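Local coordinates for protein transketolase (Campylobacter jejuni, PDB 3M6L) that binds thiamine diphosphate together with a calcium ion, and also ribose-5-phosphate, as a two-chain enzyme of the transketolase family, at residues F413-F418 with F439-H444; P32-G37 with G69-L74. One frame throughout, in Å; residues are numbered along the deposited sequence.

Interaction 1 pairs two neighbouring strands of the pyrimidine-binding domain, and interaction 2 packs two helix starts in the diphosphate-binding domain. Within one chain they lie on opposite sides of its centre, about 36 Å apart between centres and about 20 Å between nearest atoms, and do not touch. Each nevertheless reaches bound ligands. At interaction 1 His444 holds a ribose-5-phosphate that is also hydrogen-bonded by His259 of the second subunit, and the Phe417 side chain comes within about 4 Å of a thiamine diphosphate. At interaction 2 Ala34 and His70 border the diphosphate of another cofactor molecule. This fits the transketolase family, in which active sites form between subunits from complementary domains.

Interaction 1: residues F413-F418 with F439-H444; sequences FSATFF and FFIFTH. With R5P (ribose-5-phosphate), chain F.
Phe413 and Phe439 start a parallel ladder with their CB atoms side by side at 4.2 Å, and their rings then diverge. Backbone hydrogen bonds alternate between the strands: Ser414 N gives to Phe439 O, Ile441 N to Ser414 O (2.7 Å), Thr416 N to Ile441 O, and finally Phe418 N to Thr443 O (2.7 Å). On one face Ile441 is the bump: its CB lies against Ala415 CB (3.9 Å), and CG1 leans back toward Phe413 CD1 (4.1 Å), beneath helix 343-357. On the other face, covered by helix 421-434, Phe442 fills the dip between Thr416 CG2 and Phe418. With CG anti to the backbone N (chi1 -167°), the Phe418 ring slants across Phe442, Phe418 CD1 3.5 Å from Phe442 CD2; the planes are nearly parallel but slid apart, with little overlap. At the end of the ladder, where the Phe417 and Thr443 side chains diverge, Phe417 presses CE1 over the centre of one face of the His444 imidazole, their planes inclined at 40°. Both imidazole nitrogens are engaged: His444 ND1 donates to Thr443 OG1 (2.7 Å), itself bonded to Asn372, and His444 NE2 to ribose-5-phosphate O2P (2.7 Å, 162°). Ring contact and two bonds fix the imidazole's rotation. Strand 411-417, helix 421-434 and strand 439-443 form a beta-alpha-beta unit of the thiamine diphosphate-binding fold, whose strand ends open onto the ligand site.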
loop_
_atom_site.group_PDB
_atom_site.type_symbol
_atom_site.label_atom_id
_atom_site.label_comp_id
_atom_site.label_asym_id
_atom_site.label_seq_id
_atom_site.Cartn_x
_atom_site.Cartn_y
_atom_site.Cartn_z
ATOM N N PHE A 413 -8.497 0.541 17.134
ATOM C CA PHE A 413 -9.012 0.066 15.840
ATOM C C PHE A 413 -8.766 1.088 14.756
ATOM O O PHE A 413 -8.807 2.302 14.968
ATOM C CB PHE A 413 -10.437 -0.407 15.918
ATOM C CG PHE A 413 -11.431 0.694 16.097
ATOM C CD1 PHE A 413 -11.965 1.393 14.997
ATOM C CD2 PHE A 413 -11.900 1.035 17.387
ATOM C CE1 PHE A 413 -12.914 2.404 15.179
ATOM C CE2 PHE A 413 -12.841 2.062 17.566
ATOM C CZ PHE A 413 -13.312 2.758 16.472
ATOM N N SER A 414 -8.467 0.570 13.517
ATOM C CA SER A 414 -8.368 1.336 12.300
ATOM C C SER A 414 -9.464 0.912 11.356
ATOM O O SER A 414 -9.728 -0.264 11.214
ATOM C CB SER A 414 -6.992 1.051 11.592
ATOM O OG SER A 414 -5.865 1.347 12.428
ATOM N N ALA A 415 -10.093 1.855 10.659
ATOM C CA ALA A 415 -11.164 1.509 9.774
ATOM C C ALA A 415 -11.137 2.213 8.407
ATOM O O ALA A 415 -10.775 3.397 8.280
ATOM C CB ALA A 415 -12.568 1.934 10.462
ATOM N N THR A 416 -11.401 1.441 7.345
ATOM C CA THR A 416 -11.628 1.940 6.003
ATOM C C THR A 416 -12.452 0.911 5.221
ATOM O O THR A 416 -12.868 -0.117 5.754
ATOM C CB THR A 416 -10.269 2.347 5.258
ATOM O OG1 THR A 416 -10.559 2.966 4.004
ATOM C CG2 THR A 416 -9.409 1.059 5.260
ATOM N N PHE A 417 -12.702 1.256 3.964
ATOM C CA PHE A 417 -13.339 0.301 3.054
ATOM C C PHE A 417 -12.309 -0.783 2.817
ATOM O O PHE A 417 -11.091 -0.499 2.688
ATOM C CB PHE A 417 -13.745 0.934 1.718
ATOM C CG PHE A 417 -14.830 1.936 1.739
ATOM C CD1 PHE A 417 -15.845 1.869 2.675
ATOM C CD2 PHE A 417 -14.861 2.968 0.769
ATOM C CE1 PHE A 417 -16.856 2.800 2.582
ATOM C CE2 PHE A 417 -15.872 3.849 0.731
ATOM C CZ PHE A 417 -16.852 3.743 1.644
ATOM N N PHE A 418 -12.758 -2.027 2.634
ATOM C CA PHE A 418 -11.819 -3.158 2.435
ATOM C C PHE A 418 -10.881 -2.937 1.230
ATOM O O PHE A 418 -9.727 -3.329 1.254
ATOM C CB PHE A 418 -12.615 -4.460 2.284
ATOM C CG PHE A 418 -11.874 -5.746 2.374
ATOM C CD1 PHE A 418 -10.679 -5.911 3.149
ATOM C CD2 PHE A 418 -12.368 -6.880 1.702
ATOM C CE1 PHE A 418 -10.054 -7.131 3.207
ATOM C CE2 PHE A 418 -11.753 -8.053 1.850
ATOM C CZ PHE A 418 -10.599 -8.198 2.578
ATOM N N PHE A 439 -6.906 -3.870 15.888
ATOM C CA PHE A 439 -8.057 -4.374 15.136
ATOM C C PHE A 439 -8.368 -3.568 13.913
ATOM O O PHE A 439 -8.401 -2.352 13.960
ATOM C CB PHE A 439 -9.330 -4.430 16.049
ATOM C CG PHE A 439 -9.012 -5.036 17.375
ATOM C CD1 PHE A 439 -8.788 -6.387 17.457
ATOM C CD2 PHE A 439 -8.869 -4.256 18.540
ATOM C CE1 PHE A 439 -8.390 -6.963 18.659
ATOM C CE2 PHE A 439 -8.463 -4.864 19.745
ATOM C CZ PHE A 439 -8.254 -6.200 19.780
ATOM N N PHE A 440 -8.519 -4.264 12.779
ATOM C CA PHE A 440 -8.738 -3.627 11.497
ATOM C C PHE A 440 -10.134 -3.809 11.026
ATOM O O PHE A 440 -10.611 -4.955 10.938
ATOM C CB PHE A 440 -7.727 -4.187 10.424
ATOM C CG PHE A 440 -6.334 -3.825 10.716
ATOM C CD1 PHE A 440 -5.718 -2.747 10.063
ATOM C CD2 PHE A 440 -5.565 -4.501 11.669
ATOM C CE1 PHE A 440 -4.387 -2.446 10.366
ATOM C CE2 PHE A 440 -4.292 -4.139 11.946
ATOM C CZ PHE A 440 -3.726 -3.109 11.276
ATOM N N ILE A 441 -10.832 -2.715 10.761
ATOM C CA ILE A 441 -12.265 -2.816 10.459
ATOM C C ILE A 441 -12.462 -2.427 8.985
ATOM O O ILE A 441 -12.145 -1.315 8.571
ATOM C CB ILE A 441 -13.027 -1.807 11.313
ATOM C CG1 ILE A 441 -12.726 -1.980 12.817
ATOM C CG2 ILE A 441 -14.496 -1.844 10.878
ATOM C CD1 ILE A 441 -12.957 -3.310 13.273
ATOM N N PHE A 442 -12.916 -3.391 8.165
ATOM C CA PHE A 442 -12.964 -3.201 6.765
ATOM C C PHE A 442 -14.376 -3.492 6.278
ATOM O O PHE A 442 -14.760 -4.654 6.155
ATOM C CB PHE A 442 -12.040 -4.193 6.022
ATOM C CG PHE A 442 -10.547 -4.051 6.326
ATOM C CD1 PHE A 442 -9.926 -2.796 6.449
ATOM C CD2 PHE A 442 -9.831 -5.159 6.481
ATOM C CE1 PHE A 442 -8.527 -2.728 6.660
ATOM C CE2 PHE A 442 -8.445 -5.114 6.729
ATOM C CZ PHE A 442 -7.841 -3.839 6.825
ATOM N N THR A 443 -15.088 -2.471 5.934
ATOM C CA THR A 443 -16.420 -2.585 5.402
ATOM C C THR A 443 -16.453 -2.628 3.851
ATOM O O THR A 443 -15.414 -2.465 3.103
ATOM C CB THR A 443 -17.352 -1.464 5.985
ATOM O OG1 THR A 443 -17.114 -0.220 5.335
ATOM C CG2 THR A 443 -17.159 -1.366 7.506
ATOM N N HIS A 444 -17.632 -2.790 3.283
ATOM C CA HIS A 444 -17.845 -2.756 1.837
ATOM C C HIS A 444 -17.016 -3.809 1.159
ATOM O O HIS A 444 -16.197 -3.543 0.284
ATOM C CB HIS A 444 -17.536 -1.366 1.317
ATOM C CG HIS A 444 -18.522 -0.333 1.777
ATOM N ND1 HIS A 444 -18.660 0.010 3.105
ATOM C CD2 HIS A 444 -19.268 0.544 1.062
ATOM C CE1 HIS A 444 -19.608 0.943 3.188
ATOM N NE2 HIS A 444 -19.940 1.336 1.964
HETATM C C1 R5P F . -15.938 6.691 -2.444
HETATM O O1 R5P F . -15.374 7.405 -3.594
HETATM C C2 R5P F . -17.338 7.210 -2.081
HETATM O O2 R5P F . -17.330 8.420 -1.298
HETATM C C3 R5P F . -18.381 6.201 -1.527
HETATM O O3 R5P F . -19.229 6.238 -2.668
HETATM C C4 R5P F . -19.425 6.529 -0.410
HETATM O O4 R5P F . -18.808 7.335 0.613
HETATM C C5 R5P F . -20.221 5.281 0.140
HETATM O O5 R5P F . -21.566 5.533 0.714
HETATM P P R5P F . -22.404 4.370 1.539
HETATM O O1P R5P F . -22.217 4.507 3.151
HETATM O O2P R5P F . -21.744 3.017 0.933
HETATM O O3P R5P F . -23.867 4.265 1.239
#

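Interaction 2: residues P32-G37 with G69-L74. With TPP (thiamine diphosphate), chain C.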
loop_
_atom_site.group_PDB
_atom_site.type_symbol
_atom_site.label_atom_id
_atom_site.label_comp_id
_atom_site.label_asym_id
_atom_site.label_seq_id
_atom_site.Cartn_x
_atom_site.Cartn_y
_atom_site.Cartn_z
ATOM N N PRO A 32 26.765 0.104 7.834
ATOM C CA PRO A 32 27.650 0.899 8.694
ATOM C C PRO A 32 27.576 2.423 8.536
ATOM O O PRO A 32 27.914 3.193 9.462
ATOM C CB PRO A 32 29.077 0.458 8.206
ATOM C CG PRO A 32 28.881 0.189 6.797
ATOM C CD PRO A 32 27.467 -0.407 6.638
ATOM N N GLY A 33 27.086 2.868 7.389
ATOM C CA GLY A 33 27.074 4.333 7.108
ATOM C C GLY A 33 26.239 5.180 8.029
ATOM O O GLY A 33 26.687 6.177 8.589
ATOM N N ALA A 34 25.001 4.752 8.258
ATOM C CA ALA A 34 24.102 5.485 9.134
ATOM C C ALA A 34 24.565 5.446 10.576
ATOM O O ALA A 34 24.554 6.476 11.279
ATOM C CB ALA A 34 22.654 5.001 9.024
ATOM N N PRO A 35 24.980 4.248 11.070
ATOM C CA PRO A 35 25.498 4.244 12.446
ATOM C C PRO A 35 26.605 5.267 12.690
ATOM O O PRO A 35 26.552 5.985 13.676
ATOM C CB PRO A 35 26.002 2.823 12.581
ATOM C CG PRO A 35 24.941 1.997 11.832
ATOM C CD PRO A 35 24.676 2.889 10.591
ATOM N N LEU A 36 27.565 5.289 11.765
ATOM C CA LEU A 36 28.694 6.222 11.893
ATOM C C LEU A 36 28.275 7.669 11.771
ATOM O O LEU A 36 28.742 8.551 12.504
ATOM C CB LEU A 36 29.751 5.902 10.846
ATOM C CG LEU A 36 30.831 4.930 11.338
ATOM C CD1 LEU A 36 30.243 3.534 11.794
ATOM C CD2 LEU A 36 31.889 4.663 10.316
ATOM N N GLY A 37 27.318 7.945 10.872
ATOM C CA GLY A 37 26.836 9.287 10.777
ATOM C C GLY A 37 25.940 9.775 11.910
ATOM O O GLY A 37 25.837 10.971 12.154
ATOM N N GLY A 69 15.588 1.650 10.199
ATOM C CA GLY A 69 15.929 0.449 10.982
ATOM C C GLY A 69 17.176 -0.251 10.478
ATOM O O GLY A 69 17.707 -1.122 11.171
ATOM N N HIS A 70 17.685 0.147 9.305
ATOM C CA HIS A 70 18.991 -0.354 8.865
ATOM C C HIS A 70 20.107 0.123 9.740
ATOM O O HIS A 70 21.213 -0.439 9.626
ATOM C CB HIS A 70 19.256 0.007 7.402
ATOM C CG HIS A 70 19.138 1.457 7.145
ATOM N ND1 HIS A 70 20.224 2.272 6.973
ATOM C CD2 HIS A 70 18.052 2.254 7.094
ATOM C CE1 HIS A 70 19.812 3.521 6.832
ATOM N NE2 HIS A 70 18.495 3.543 6.913
ATOM N N ALA A 71 19.852 1.087 10.639
ATOM C CA ALA A 71 20.790 1.579 11.617
ATOM C C ALA A 71 20.836 0.733 12.909
ATOM O O ALA A 71 21.307 1.180 14.014
ATOM C CB ALA A 71 20.577 3.078 11.897
ATOM N N SER A 72 20.304 -0.469 12.784
ATOM C CA SER A 72 20.142 -1.421 13.926
ATOM C C SER A 72 21.423 -1.634 14.763
ATOM O O SER A 72 21.386 -1.692 15.953
ATOM C CB SER A 72 19.634 -2.716 13.357
ATOM O OG SER A 72 20.550 -3.272 12.468
ATOM N N ALA A 73 22.549 -1.780 14.096
ATOM C CA ALA A 73 23.779 -1.921 14.929
ATOM C C ALA A 73 24.057 -0.816 15.905
ATOM O O ALA A 73 24.496 -1.046 17.037
ATOM C CB ALA A 73 25.010 -2.080 13.942
ATOM N N LEU A 74 23.769 0.420 15.519
ATOM C CA LEU A 74 23.860 1.510 16.446
ATOM C C LEU A 74 22.857 1.437 17.644
ATOM O O LEU A 74 23.262 1.619 18.789
ATOM C CB LEU A 74 23.659 2.836 15.742
ATOM C CG LEU A 74 23.708 4.125 16.545
ATOM C CD1 LEU A 74 25.142 4.296 17.069
ATOM C CD2 LEU A 74 23.328 5.428 15.750
HETATM N "N1'" TPP C . 11.405 1.060 0.472
HETATM C "C2'" TPP C . 11.003 0.937 1.735
HETATM C CM2 TPP C . 9.550 1.256 2.028
HETATM N "N3'" TPP C . 11.739 0.533 2.795
HETATM C "C4'" TPP C . 13.000 0.142 2.590
HETATM N "N4'" TPP C . 13.671 -0.298 3.631
HETATM C "C5'" TPP C . 13.569 0.285 1.207
HETATM C "C6'" TPP C . 12.713 0.737 0.203
HETATM C "C7'" TPP C . 15.073 -0.075 0.904
HETATM N N3 TPP C . 16.003 0.999 1.535
HETATM C C2 TPP C . 16.672 1.012 2.753
HETATM S S1 TPP C . 17.532 2.472 3.275
HETATM C C5 TPP C . 17.106 3.134 1.707
HETATM C C4 TPP C . 16.256 2.197 0.953
HETATM C CM4 TPP C . 15.717 2.645 -0.348
HETATM C C6 TPP C . 17.496 4.499 1.193
HETATM C C7 TPP C . 18.702 5.188 1.811
HETATM O O7 TPP C . 18.033 5.808 2.833
HETATM P PA TPP C . 18.486 6.828 3.884
HETATM O O1A TPP C . 17.255 7.011 4.659
HETATM O O2A TPP C . 18.979 8.028 3.110
HETATM O O3A TPP C . 19.659 6.089 4.612
HETATM P PB TPP C . 21.246 6.275 4.806
HETATM O O1B TPP C . 21.497 5.798 6.179
HETATM O O2B TPP C . 21.656 7.688 4.503
HETATM O O3B TPP C . 21.936 5.478 3.749
#
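Ala34 CB and His70 CE1 meet at 3.9 Å, and, unusually, both turn carbon rather than a polar atom toward the same diphosphate oxygen. Thiamine diphosphate O1B lies 3.2 Å from Ala34 CB and 2.9 Å from His70 CE1, in the plane of the imidazole at its edge; the second distance is short for carbon and oxygen, and doubtful. Thiamine diphosphate S1 lies over one face of the His70 ring, 3.8 Å above its plane and displaced toward the rim. The His70 chi1 of 55°, CG between backbone N and carbonyl carbon, turns the ring into this corner, where His31 meets it edge-to-face. The corner belongs to the thiamine diphosphate-binding fold, where the starts of helices 33-48 and 72-82 pack without a mutual hydrogen bond. Ala71, at the N-cap of helix 72-82, sets its methyl against that of Ala34 (4.0 Å). The Pro35 ring lies against the backbone from Ala71 to Leu74, with CG facing Ala71 CA and CB meeting Leu74 CB at 3.9 Å. Leu74, extended by a chi1 of 180°, lies over Pro35, its CD2 methyl in van der Waals contact with Pro35 O (3.9 Å), while Phe66 of strand 63-66 touches both Ala71 and Leu74.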